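Local coordinates for photoreceptor-histidine kinase BphP (Stigmatella aurantiaca DW4/3-1, PDB 6BAF), which senses light through a bound bilin chromophore and, as a phytochrome histidine kinase, probably relays the signal by phosphorylation, at residues E144-E149 with A159-F164; T154-A159 with I271-V276; W206-P211 with S258-K263. One frame throughout, in Å; residues are numbered along the deposited sequence.

Contact 1 (E144-E149 with A159-F164). With BLR (3-[5-[(Z)-(4-ethenyl-3-methyl-5-oxidanylidene-pyrrol-2-ylidene)methyl]-2-[[5-[(Z)-(3-ethenyl-4-methyl-5-oxidanylidene-pyrrol-2-ylidene)methyl]-3-(3-hydroxy-3-oxopropyl)-4-methyl-1H-pyrrol-2-yl]methyl]-4-methyl-1H-pyrrol-3-yl]propanoic acid), chain B.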
# COMPACT_ATOMS: atom_id res chain seq x y z
N GLU A 144 19.53 -3.02 -7.17
CA GLU A 144 19.05 -3.26 -8.54
C GLU A 144 17.55 -3.51 -8.58
O GLU A 144 16.87 -3.10 -9.54
CB GLU A 144 19.82 -4.44 -9.17
CG GLU A 144 20.52 -4.08 -10.54
CD GLU A 144 19.57 -4.01 -11.76
OE1 GLU A 144 18.49 -4.69 -11.71
OE2 GLU A 144 19.88 -3.28 -12.76
N ALA A 145 17.00 -4.16 -7.55
CA ALA A 145 15.55 -4.37 -7.51
C ALA A 145 14.80 -3.04 -7.46
O ALA A 145 13.83 -2.83 -8.20
CB ALA A 145 15.20 -5.27 -6.32
N VAL A 146 15.26 -2.12 -6.60
CA VAL A 146 14.58 -0.83 -6.40
C VAL A 146 14.57 -0.02 -7.68
O VAL A 146 13.56 0.55 -8.10
CB VAL A 146 15.27 -0.05 -5.27
CG1 VAL A 146 14.80 1.41 -5.26
CG2 VAL A 146 15.04 -0.73 -3.93
N VAL A 147 15.71 0.03 -8.34
CA VAL A 147 15.88 0.86 -9.52
C VAL A 147 15.05 0.31 -10.69
O VAL A 147 14.37 1.07 -11.41
CB VAL A 147 17.41 0.93 -9.73
CG1 VAL A 147 17.99 0.14 -10.90
CG2 VAL A 147 17.97 2.31 -9.46
N GLN A 148 15.02 -1.02 -10.86
CA GLN A 148 14.13 -1.61 -11.86
C GLN A 148 12.66 -1.37 -11.51
O GLN A 148 11.86 -1.02 -12.38
CB GLN A 148 14.37 -3.13 -11.97
CG GLN A 148 15.72 -3.55 -12.53
CD GLN A 148 15.82 -3.40 -14.06
OE1 GLN A 148 15.01 -2.69 -14.71
NE2 GLN A 148 16.86 -4.03 -14.63
N GLU A 149 12.30 -1.51 -10.24
CA GLU A 149 10.91 -1.26 -9.84
C GLU A 149 10.51 0.20 -10.06
O GLU A 149 9.44 0.49 -10.64
CB GLU A 149 10.75 -1.66 -8.37
CG GLU A 149 9.31 -1.77 -7.93
CD GLU A 149 8.63 -3.03 -8.50
OE1 GLU A 149 9.34 -4.00 -8.88
OE2 GLU A 149 7.38 -3.02 -8.59
N ALA A 159 17.02 5.42 -13.75
CA ALA A 159 16.86 5.44 -12.31
C ALA A 159 18.14 4.87 -11.73
O ALA A 159 18.58 3.80 -12.16
CB ALA A 159 15.65 4.60 -11.84
N ILE A 160 18.73 5.56 -10.76
CA ILE A 160 19.96 5.09 -10.13
C ILE A 160 19.77 5.08 -8.63
O ILE A 160 18.88 5.74 -8.09
CB ILE A 160 21.18 5.97 -10.52
CG1 ILE A 160 20.99 7.42 -9.99
CG2 ILE A 160 21.34 5.98 -12.04
CD1 ILE A 160 22.33 8.26 -9.92
N ILE A 161 20.61 4.29 -7.96
CA ILE A 161 20.90 4.48 -6.55
C ILE A 161 22.19 5.31 -6.46
O ILE A 161 23.23 4.92 -6.99
CB ILE A 161 21.09 3.16 -5.79
CG1 ILE A 161 19.85 2.24 -5.87
CG2 ILE A 161 21.39 3.50 -4.35
CD1 ILE A 161 18.58 2.89 -5.39
N TYR A 162 22.12 6.44 -5.77
CA TYR A 162 23.24 7.35 -5.61
C TYR A 162 23.61 7.30 -4.14
O TYR A 162 22.85 7.75 -3.29
CB TYR A 162 22.82 8.74 -6.05
CG TYR A 162 23.95 9.77 -6.06
CD1 TYR A 162 24.88 9.80 -7.11
CD2 TYR A 162 24.09 10.72 -5.04
CE1 TYR A 162 25.91 10.75 -7.16
CE2 TYR A 162 25.12 11.68 -5.07
CZ TYR A 162 26.02 11.69 -6.13
OH TYR A 162 27.04 12.62 -6.19
N ARG A 163 24.76 6.74 -3.82
CA ARG A 163 25.13 6.52 -2.44
C ARG A 163 26.20 7.51 -2.01
O ARG A 163 27.15 7.75 -2.76
CB ARG A 163 25.65 5.09 -2.26
CG ARG A 163 25.95 4.81 -0.81
CD ARG A 163 26.64 3.47 -0.67
NE ARG A 163 26.82 3.19 0.76
CZ ARG A 163 27.21 2.02 1.24
NH1 ARG A 163 27.47 0.99 0.41
NH2 ARG A 163 27.33 1.87 2.56
N PHE A 164 26.06 8.09 -0.81
CA PHE A 164 27.00 9.07 -0.27
C PHE A 164 28.13 8.38 0.50
O PHE A 164 27.89 7.44 1.26
CB PHE A 164 26.30 10.06 0.66
CG PHE A 164 25.24 10.94 -0.03
CD1 PHE A 164 25.61 11.95 -0.92
CD2 PHE A 164 23.88 10.74 0.22
CE1 PHE A 164 24.66 12.74 -1.57
CE2 PHE A 164 22.89 11.52 -0.41
CZ PHE A 164 23.27 12.55 -1.32
CHA BLR B . 20.07 19.12 -6.07
NA BLR B . 21.65 17.67 -7.41
C1A BLR B . 20.49 17.85 -6.76
C2A BLR B . 19.72 16.69 -6.80
C3A BLR B . 20.43 15.76 -7.47
C4A BLR B . 21.62 16.38 -7.86
CMA BLR B . 19.96 14.29 -7.73
CAA BLR B . 18.34 16.53 -6.16
CBA BLR B . 17.20 17.11 -7.05
CGA BLR B . 16.85 16.16 -8.21
O1A BLR B . 16.45 15.00 -7.91
O2A BLR B . 16.94 16.51 -9.45
CHB BLR B . 22.82 15.84 -8.61
NB BLR B . 21.66 14.46 -10.38
C1B BLR B . 22.81 14.86 -9.47
C2B BLR B . 23.93 13.95 -9.79
C3B BLR B . 23.57 13.02 -10.79
C4B BLR B . 22.16 13.28 -11.21
CMB BLR B . 25.31 13.95 -9.12
OB BLR B . 21.53 12.72 -12.03
CAB BLR B . 24.53 11.93 -11.29
CBB BLR B . 24.13 10.99 -12.11
NC BLR B . 24.65 21.40 -8.14
C1C BLR B . 26.00 21.48 -8.83
C2C BLR B . 26.63 22.74 -8.32
C3C BLR B . 25.80 23.40 -7.39
C4C BLR B . 24.53 22.62 -7.24
CMC BLR B . 28.01 23.18 -8.77
OC BLR B . 26.46 20.73 -9.62
CAC BLR B . 26.12 24.72 -6.66
CBC BLR B . 27.26 24.89 -5.97
CHD BLR B . 23.53 22.93 -6.47
ND BLR B . 22.12 20.63 -6.57
C1D BLR B . 22.35 22.04 -6.19
C2D BLR B . 21.22 22.57 -5.45
C3D BLR B . 20.25 21.48 -5.32
C4D BLR B . 20.78 20.24 -5.99
CMD BLR B . 21.11 23.99 -4.89
CAD BLR B . 18.91 21.57 -4.63
CBD BLR B . 17.84 21.81 -5.69
CGD BLR B . 16.61 22.02 -4.83
O1D BLR B . 16.20 21.07 -4.08
O2D BLR B . 16.08 23.17 -4.81
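Val147 presses its CG2 methyl onto the backbone that runs from Ala159 to Ile161. Val147 CG2 lies 3.4 Å from Ile160 C. Its 3.1 Å approach to Ala159 O is short for a methyl group, and chi1 of 107° falls outside the staggered positions, so the exact rotation of this side chain is doubtful; that it sits on the strand backbone is clear. The same methyl touches two side chains, Ala159 CB at 4.0 Å and Ile161 CG1 at 4.1 Å. The preceding residue, Val146, reaches Ile161 from another direction: its CG1 stands anti to the backbone N (chi1 167°) and meets Ile161 CD1 at 4.1 Å, the two side chains crossing at about a right angle. Ile161 thus receives both valines, CG1 and CD1 being the atoms that do the touching. This is the alpha/beta layering of a GAF domain, in which helix 139-154 lies along one face of an antiparallel sheet and the bilin occupies the other side. The helix segment and strand 159-164 approach to 7.5 Å between axes, running at 145° to each other. Val146 also packs on Met297 of helix 284-300, and Val147 on Ala176 of the adjoining strand. Across the sheet, alternate residues face the chromophore: Ile160 brings CD1 to within 3.9 Å of BLR CBB, at the end of a vinyl group, while Tyr162 holds its OH 3.7 Å from the methyl BLR CMB, which lies obliquely to the phenol ring.

Contact 2 (T154-A159 with I271-V276); sequences TGFDRA and ISCTQV. With BLR (3-[5-[(Z)-(4-ethenyl-3-methyl-5-oxidanylidene-pyrrol-2-ylidene)methyl]-2-[[5-[(Z)-(3-ethenyl-4-methyl-5-oxidanylidene-pyrrol-2-ylidene)methyl]-3-(3-hydroxy-3-oxopropyl)-4-methyl-1H-pyrrol-2-yl]methyl]-4-methyl-1H-pyrrol-3-yl]propanoic acid), chain B.
Thr274 and Arg158 face each other as an antiparallel hydrogen-bonded pair: Arg158 N donates to Thr274 O at 3.0 Å, and Thr274 N to Arg158 O at 2.9 Å. Their side chains join as well. Arg158, bent at chi3, brings NE to Thr274 OG1 at 3.2 Å, the oxygen lying 16° out of the guanidinium plane, and NH1 adds a weak bond to the same oxygen; NH2 goes instead to Asp182 O. With its OG1 turned to the arginine, Thr274 holds CG2 near the bilin carbonyl, 3.9 Å from BLR OB. Asp157 also lies opposite Thr274, which makes the pairing a classic beta bulge, at the point where strand 158-164 of the GAF sheet begins beside strand 266-275. Asp157 N is poorly angled for Thr274 O, and Gln275 OE1 supplies its acceptor at 2.8 Å. Gln275 CG leaves anti to the backbone N and the chain then bends at chi2 (76°), laying the amide flat against the Asp157 carboxylate, the two planes 6° apart. Asp157 OD2 accepts from Val276 N at 2.9 Å through its anti lone pair and is also bonded to Ser277 OG; OD1 has a long, weak ion pair with Arg180. Just upstream, Thr154 OG1 accepts from Phe156 N in an ST turn and is also hydrogen-bonded to Val150 O, and Gly155 leaves the helix with positive phi. The Phe156 ring takes Cys273 CB over one face, a CH-pi contact at 3.6 Å from the centroid, with SG oblique to the ring and also against Ala159 CB.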
# COMPACT_ATOMS: atom_id res chain seq x y z
N THR A 154 7.43 4.49 -13.03
CA THR A 154 7.39 5.90 -13.46
C THR A 154 7.59 6.06 -14.95
O THR A 154 7.19 7.08 -15.53
CB THR A 154 8.51 6.70 -12.76
OG1 THR A 154 9.78 6.18 -13.18
CG2 THR A 154 8.44 6.55 -11.24
N GLY A 155 8.25 5.11 -15.60
CA GLY A 155 8.59 5.37 -16.98
C GLY A 155 9.80 6.27 -17.20
O GLY A 155 10.03 6.71 -18.32
N PHE A 156 10.56 6.58 -16.16
CA PHE A 156 11.74 7.42 -16.34
C PHE A 156 12.80 6.72 -17.20
O PHE A 156 13.03 5.51 -17.09
CB PHE A 156 12.32 7.78 -14.96
CG PHE A 156 11.82 9.10 -14.41
CD1 PHE A 156 12.25 10.31 -14.95
CD2 PHE A 156 10.95 9.14 -13.30
CE1 PHE A 156 11.84 11.58 -14.41
CE2 PHE A 156 10.53 10.38 -12.75
CZ PHE A 156 10.97 11.60 -13.32
N ASP A 157 13.49 7.51 -18.03
CA ASP A 157 14.60 6.99 -18.83
C ASP A 157 15.70 6.38 -18.00
O ASP A 157 16.37 5.45 -18.46
CB ASP A 157 15.21 8.09 -19.70
CG ASP A 157 14.30 8.50 -20.81
OD1 ASP A 157 13.62 7.59 -21.31
OD2 ASP A 157 14.22 9.70 -21.17
N ARG A 158 15.95 6.90 -16.79
CA ARG A 158 17.04 6.38 -15.98
C ARG A 158 16.66 6.44 -14.52
O ARG A 158 16.07 7.43 -14.08
CB ARG A 158 18.35 7.18 -16.25
CG ARG A 158 19.60 6.77 -15.40
CD ARG A 158 20.96 7.42 -15.99
NE ARG A 158 20.67 8.78 -16.36
CZ ARG A 158 20.97 9.38 -17.49
NH1 ARG A 158 20.56 10.62 -17.65
NH2 ARG A 158 21.70 8.78 -18.43
N ALA A 159 17.02 5.42 -13.75
CA ALA A 159 16.86 5.44 -12.31
C ALA A 159 18.14 4.87 -11.73
O ALA A 159 18.58 3.80 -12.16
CB ALA A 159 15.65 4.60 -11.84
N ILE A 271 17.44 7.57 -4.39
CA ILE A 271 16.96 7.02 -5.65
C ILE A 271 16.76 8.22 -6.54
O ILE A 271 15.94 9.09 -6.24
CB ILE A 271 15.63 6.25 -5.49
CG1 ILE A 271 15.72 5.17 -4.40
CG2 ILE A 271 15.24 5.60 -6.82
CD1 ILE A 271 14.32 4.65 -3.93
N SER A 272 17.50 8.29 -7.64
CA SER A 272 17.46 9.46 -8.52
C SER A 272 17.00 9.02 -9.89
O SER A 272 17.60 8.12 -10.48
CB SER A 272 18.87 10.12 -8.62
OG SER A 272 18.83 11.19 -9.58
N CYS A 273 15.95 9.65 -10.42
CA CYS A 273 15.41 9.35 -11.74
C CYS A 273 15.54 10.56 -12.62
O CYS A 273 15.35 11.70 -12.16
CB CYS A 273 13.91 8.98 -11.72
SG CYS A 273 13.57 7.74 -10.46
N THR A 274 15.83 10.31 -13.90
CA THR A 274 16.02 11.40 -14.85
C THR A 274 15.41 11.00 -16.18
O THR A 274 15.40 9.82 -16.56
CB THR A 274 17.52 11.76 -15.01
OG1 THR A 274 18.28 10.56 -15.17
CG2 THR A 274 18.06 12.47 -13.74
N GLN A 275 14.89 12.00 -16.87
CA GLN A 275 14.30 11.85 -18.19
C GLN A 275 15.19 12.61 -19.15
O GLN A 275 15.44 13.80 -18.94
CB GLN A 275 12.89 12.43 -18.21
CG GLN A 275 12.12 12.07 -19.46
CD GLN A 275 11.61 10.63 -19.45
OE1 GLN A 275 12.02 9.79 -18.63
NE2 GLN A 275 10.68 10.35 -20.33
N VAL A 276 15.69 11.94 -20.19
CA VAL A 276 16.42 12.66 -21.23
C VAL A 276 15.45 13.15 -22.29
O VAL A 276 15.67 14.20 -22.89
CB VAL A 276 17.55 11.79 -21.81
CG1 VAL A 276 18.37 11.16 -20.69
CG2 VAL A 276 16.99 10.70 -22.63
CHA BLR B . 20.07 19.12 -6.07
NA BLR B . 21.65 17.67 -7.41
C1A BLR B . 20.49 17.85 -6.76
C2A BLR B . 19.72 16.69 -6.80
C3A BLR B . 20.43 15.76 -7.47
C4A BLR B . 21.62 16.38 -7.86
CMA BLR B . 19.96 14.29 -7.73
CAA BLR B . 18.34 16.53 -6.16
CBA BLR B . 17.20 17.11 -7.05
CGA BLR B . 16.85 16.16 -8.21
O1A BLR B . 16.45 15.00 -7.91
O2A BLR B . 16.94 16.51 -9.45
CHB BLR B . 22.82 15.84 -8.61
NB BLR B . 21.66 14.46 -10.38
C1B BLR B . 22.81 14.86 -9.47
C2B BLR B . 23.93 13.95 -9.79
C3B BLR B . 23.57 13.02 -10.79
C4B BLR B . 22.16 13.28 -11.21
CMB BLR B . 25.31 13.95 -9.12
OB BLR B . 21.53 12.72 -12.03
CAB BLR B . 24.53 11.93 -11.29
CBB BLR B . 24.13 10.99 -12.11
NC BLR B . 24.65 21.40 -8.14
C1C BLR B . 26.00 21.48 -8.83
C2C BLR B . 26.63 22.74 -8.32
C3C BLR B . 25.80 23.40 -7.39
C4C BLR B . 24.53 22.62 -7.24
CMC BLR B . 28.01 23.18 -8.77
OC BLR B . 26.46 20.73 -9.62
CAC BLR B . 26.12 24.72 -6.66
CBC BLR B . 27.26 24.89 -5.97
CHD BLR B . 23.53 22.93 -6.47
ND BLR B . 22.12 20.63 -6.57
C1D BLR B . 22.35 22.04 -6.19
C2D BLR B . 21.22 22.57 -5.45
C3D BLR B . 20.25 21.48 -5.32
C4D BLR B . 20.78 20.24 -5.99
CMD BLR B . 21.11 23.99 -4.89
CAD BLR B . 18.91 21.57 -4.63
CBD BLR B . 17.84 21.81 -5.69
CGD BLR B . 16.61 22.02 -4.83
O1D BLR B . 16.20 21.07 -4.08
O2D BLR B . 16.08 23.17 -4.81

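Contact 3 (W206-P211 with S258-K263). With BLR (3-[5-[(Z)-(4-ethenyl-3-methyl-5-oxidanylidene-pyrrol-2-ylidene)methyl]-2-[[5-[(Z)-(3-ethenyl-4-methyl-5-oxidanylidene-pyrrol-2-ylidene)methyl]-3-(3-hydroxy-3-oxopropyl)-4-methyl-1H-pyrrol-2-yl]methyl]-4-methyl-1H-pyrrol-3-yl]propanoic acid), chain B.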
# COMPACT_ATOMS: atom_id res chain seq x y z
N TRP A 206 11.47 13.71 2.00
CA TRP A 206 12.09 12.55 1.36
C TRP A 206 11.77 12.39 -0.12
O TRP A 206 12.27 11.45 -0.74
CB TRP A 206 11.70 11.28 2.11
CG TRP A 206 12.21 11.27 3.50
CD1 TRP A 206 13.27 12.01 4.02
CD2 TRP A 206 11.70 10.48 4.58
NE1 TRP A 206 13.44 11.71 5.36
CE2 TRP A 206 12.49 10.78 5.73
CE3 TRP A 206 10.65 9.55 4.70
CZ2 TRP A 206 12.24 10.19 6.96
CZ3 TRP A 206 10.41 8.95 5.93
CH2 TRP A 206 11.21 9.26 7.04
N LEU A 207 11.04 13.31 -0.73
CA LEU A 207 10.65 13.18 -2.13
C LEU A 207 10.72 14.54 -2.80
O LEU A 207 10.31 15.54 -2.21
CB LEU A 207 9.21 12.61 -2.24
CG LEU A 207 8.46 12.86 -3.57
CD1 LEU A 207 8.99 11.98 -4.64
CD2 LEU A 207 6.92 12.76 -3.42
N ARG A 208 11.25 14.60 -4.02
CA ARG A 208 11.19 15.82 -4.80
C ARG A 208 10.97 15.43 -6.25
O ARG A 208 11.51 14.41 -6.71
CB ARG A 208 12.47 16.67 -4.66
CG ARG A 208 13.73 15.94 -5.03
CD ARG A 208 14.79 16.12 -3.95
NE ARG A 208 14.39 15.62 -2.62
CZ ARG A 208 14.80 14.45 -2.13
NH1 ARG A 208 14.41 14.06 -0.91
NH2 ARG A 208 15.56 13.65 -2.89
N ILE A 209 10.20 16.23 -6.96
CA ILE A 209 9.95 15.97 -8.37
C ILE A 209 9.98 17.27 -9.15
O ILE A 209 9.40 18.29 -8.73
CB ILE A 209 8.62 15.21 -8.59
CG1 ILE A 209 8.53 14.80 -10.08
CG2 ILE A 209 7.40 16.03 -8.17
CD1 ILE A 209 7.45 13.81 -10.38
N ILE A 210 10.66 17.23 -10.29
CA ILE A 210 10.73 18.33 -11.26
C ILE A 210 10.22 17.77 -12.58
O ILE A 210 11.01 17.20 -13.35
CB ILE A 210 12.17 18.85 -11.38
CG1 ILE A 210 12.73 19.16 -10.00
CG2 ILE A 210 12.26 20.06 -12.36
CD1 ILE A 210 14.25 19.28 -9.97
N PRO A 211 8.93 17.87 -12.89
CA PRO A 211 8.40 17.18 -14.08
C PRO A 211 8.83 17.81 -15.39
O PRO A 211 8.77 17.13 -16.42
CB PRO A 211 6.88 17.23 -13.90
CG PRO A 211 6.63 18.29 -12.85
CD PRO A 211 7.86 18.40 -12.01
N SER A 258 13.72 12.50 -7.27
CA SER A 258 14.58 11.72 -6.38
C SER A 258 13.87 11.48 -5.06
O SER A 258 12.92 12.17 -4.69
CB SER A 258 15.98 12.37 -6.16
OG SER A 258 15.87 13.73 -5.74
N ILE A 259 14.35 10.44 -4.38
CA ILE A 259 13.79 9.96 -3.13
C ILE A 259 14.96 9.72 -2.19
O ILE A 259 15.95 9.09 -2.57
CB ILE A 259 12.97 8.67 -3.35
CG1 ILE A 259 11.76 9.02 -4.21
CG2 ILE A 259 12.46 8.07 -2.03
CD1 ILE A 259 11.25 7.84 -5.03
N SER A 260 14.85 10.22 -0.96
CA SER A 260 15.92 10.07 0.02
C SER A 260 15.96 8.66 0.57
O SER A 260 14.92 8.07 0.88
CB SER A 260 15.72 11.05 1.18
OG SER A 260 15.47 12.38 0.71
N LEU A 261 17.16 8.13 0.74
CA LEU A 261 17.36 6.88 1.45
C LEU A 261 17.96 7.22 2.79
O LEU A 261 18.97 7.94 2.85
CB LEU A 261 18.26 5.94 0.65
CG LEU A 261 17.68 5.59 -0.72
CD1 LEU A 261 18.65 4.75 -1.52
CD2 LEU A 261 16.32 4.84 -0.57
N MET A 262 17.34 6.74 3.86
CA MET A 262 17.74 7.11 5.21
C MET A 262 18.28 5.89 5.94
O MET A 262 17.80 4.77 5.74
CB MET A 262 16.56 7.70 5.96
CG MET A 262 15.96 8.95 5.30
SD MET A 262 17.11 10.39 5.44
CE MET A 262 17.11 10.63 7.23
N LYS A 263 19.30 6.09 6.76
CA LYS A 263 19.85 5.01 7.58
C LYS A 263 20.33 5.61 8.88
O LYS A 263 21.18 6.51 8.87
CB LYS A 263 20.98 4.28 6.86
CG LYS A 263 21.78 3.40 7.83
CD LYS A 263 22.66 2.41 7.08
CE LYS A 263 23.66 1.72 8.01
NZ LYS A 263 24.24 0.55 7.27
CHA BLR B . 20.07 19.12 -6.07
NA BLR B . 21.65 17.67 -7.41
C1A BLR B . 20.49 17.85 -6.76
C2A BLR B . 19.72 16.69 -6.80
C3A BLR B . 20.43 15.76 -7.47
C4A BLR B . 21.62 16.38 -7.86
CMA BLR B . 19.96 14.29 -7.73
CAA BLR B . 18.34 16.53 -6.16
CBA BLR B . 17.20 17.11 -7.05
CGA BLR B . 16.85 16.16 -8.21
O1A BLR B . 16.45 15.00 -7.91
O2A BLR B . 16.94 16.51 -9.45
CHB BLR B . 22.82 15.84 -8.61
NB BLR B . 21.66 14.46 -10.38
C1B BLR B . 22.81 14.86 -9.47
C2B BLR B . 23.93 13.95 -9.79
C3B BLR B . 23.57 13.02 -10.79
C4B BLR B . 22.16 13.28 -11.21
CMB BLR B . 25.31 13.95 -9.12
OB BLR B . 21.53 12.72 -12.03
CAB BLR B . 24.53 11.93 -11.29
CBB BLR B . 24.13 10.99 -12.11
NC BLR B . 24.65 21.40 -8.14
C1C BLR B . 26.00 21.48 -8.83
C2C BLR B . 26.63 22.74 -8.32
C3C BLR B . 25.80 23.40 -7.39
C4C BLR B . 24.53 22.62 -7.24
CMC BLR B . 28.01 23.18 -8.77
OC BLR B . 26.46 20.73 -9.62
CAC BLR B . 26.12 24.72 -6.66
CBC BLR B . 27.26 24.89 -5.97
CHD BLR B . 23.53 22.93 -6.47
ND BLR B . 22.12 20.63 -6.57
C1D BLR B . 22.35 22.04 -6.19
C2D BLR B . 21.22 22.57 -5.45
C3D BLR B . 20.25 21.48 -5.32
C4D BLR B . 20.78 20.24 -5.99
CMD BLR B . 21.11 23.99 -4.89
CAD BLR B . 18.91 21.57 -4.63
CBD BLR B . 17.84 21.81 -5.69
CGD BLR B . 16.61 22.02 -4.83
O1D BLR B . 16.20 21.07 -4.08
O2D BLR B . 16.08 23.17 -4.81
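Ser258 and Arg208 form an antiparallel hydrogen-bonded pair, each backbone N donating to the other's O at 3.0 Å. The side chains add a third link, Arg208 NH2 donating to Ser258 OG at 2.9 Å. Ser258 OG in turn donates a hydrogen bond of 2.6 Å to BLR O1A of a propionate, so Arg208 probably orients the serine as a second-shell group. Ile259 turns to the opposite face of the sheet, where its CG1 touches Leu207 CD1, on the side of helix 284-300. At Ser260 the backbone N donates to Trp206 O, and OG receives Arg208 NH1 at 2.6 Å while also being bonded to Tyr202 O; NH1 is also bonded to Asn205 O. Arg208 reaches both serines because CG starts between its backbone N and carbonyl carbon (chi1 57°) and the chain bends again at chi2 and chi3; Ser258 O lies over one guanidinium face, and Tyr202 makes a cation-pi contact with the group. A leucine in place of Arg208 would probably leave Ser258 OG free to turn from the propionate and strip Ser260 OG of its charged donor. Met262 sets CG over one face of the Trp206 indole, 4.1 Å from the centroid of the five-membered ring, with SD oblique in a Met-aromatic contact. Trp206 NE1 is bonded to Gln203 O, and the indole also packs on Arg134 of the second subunit. Ser258, on an inner strand next to edge strand 207-210, anchors a bilin propionate from the sheet, part of the chromophore pocket of this phytochrome GAF domain.

All three contacts belong to one GAF sheet. In contact 1 every touching residue is buried, whereas contact 2 is partly exposed at Gly155 and Val276 and contact 3 at Trp206 and Leu207. Contact 1 sets helix against strand, joined by apolar side chains, with a methyl laid on the strand backbone. Contacts 2 and 3 are strand pairings stitched by backbone bonds and by an arginine that grips hydroxyls. Contacts 1 and 2 share Ala159 and strand 158-164. Contact 3 is nested within the chain loop closed by contact 2, and the two meet where Ile271 N probably hydrogen-bonds Ile259 O (2.8 Å). Contact 3 alone touches the second subunit, and the hydroxyl of Ser258 hydrogen-bonds the chromophore, which the others meet by packing.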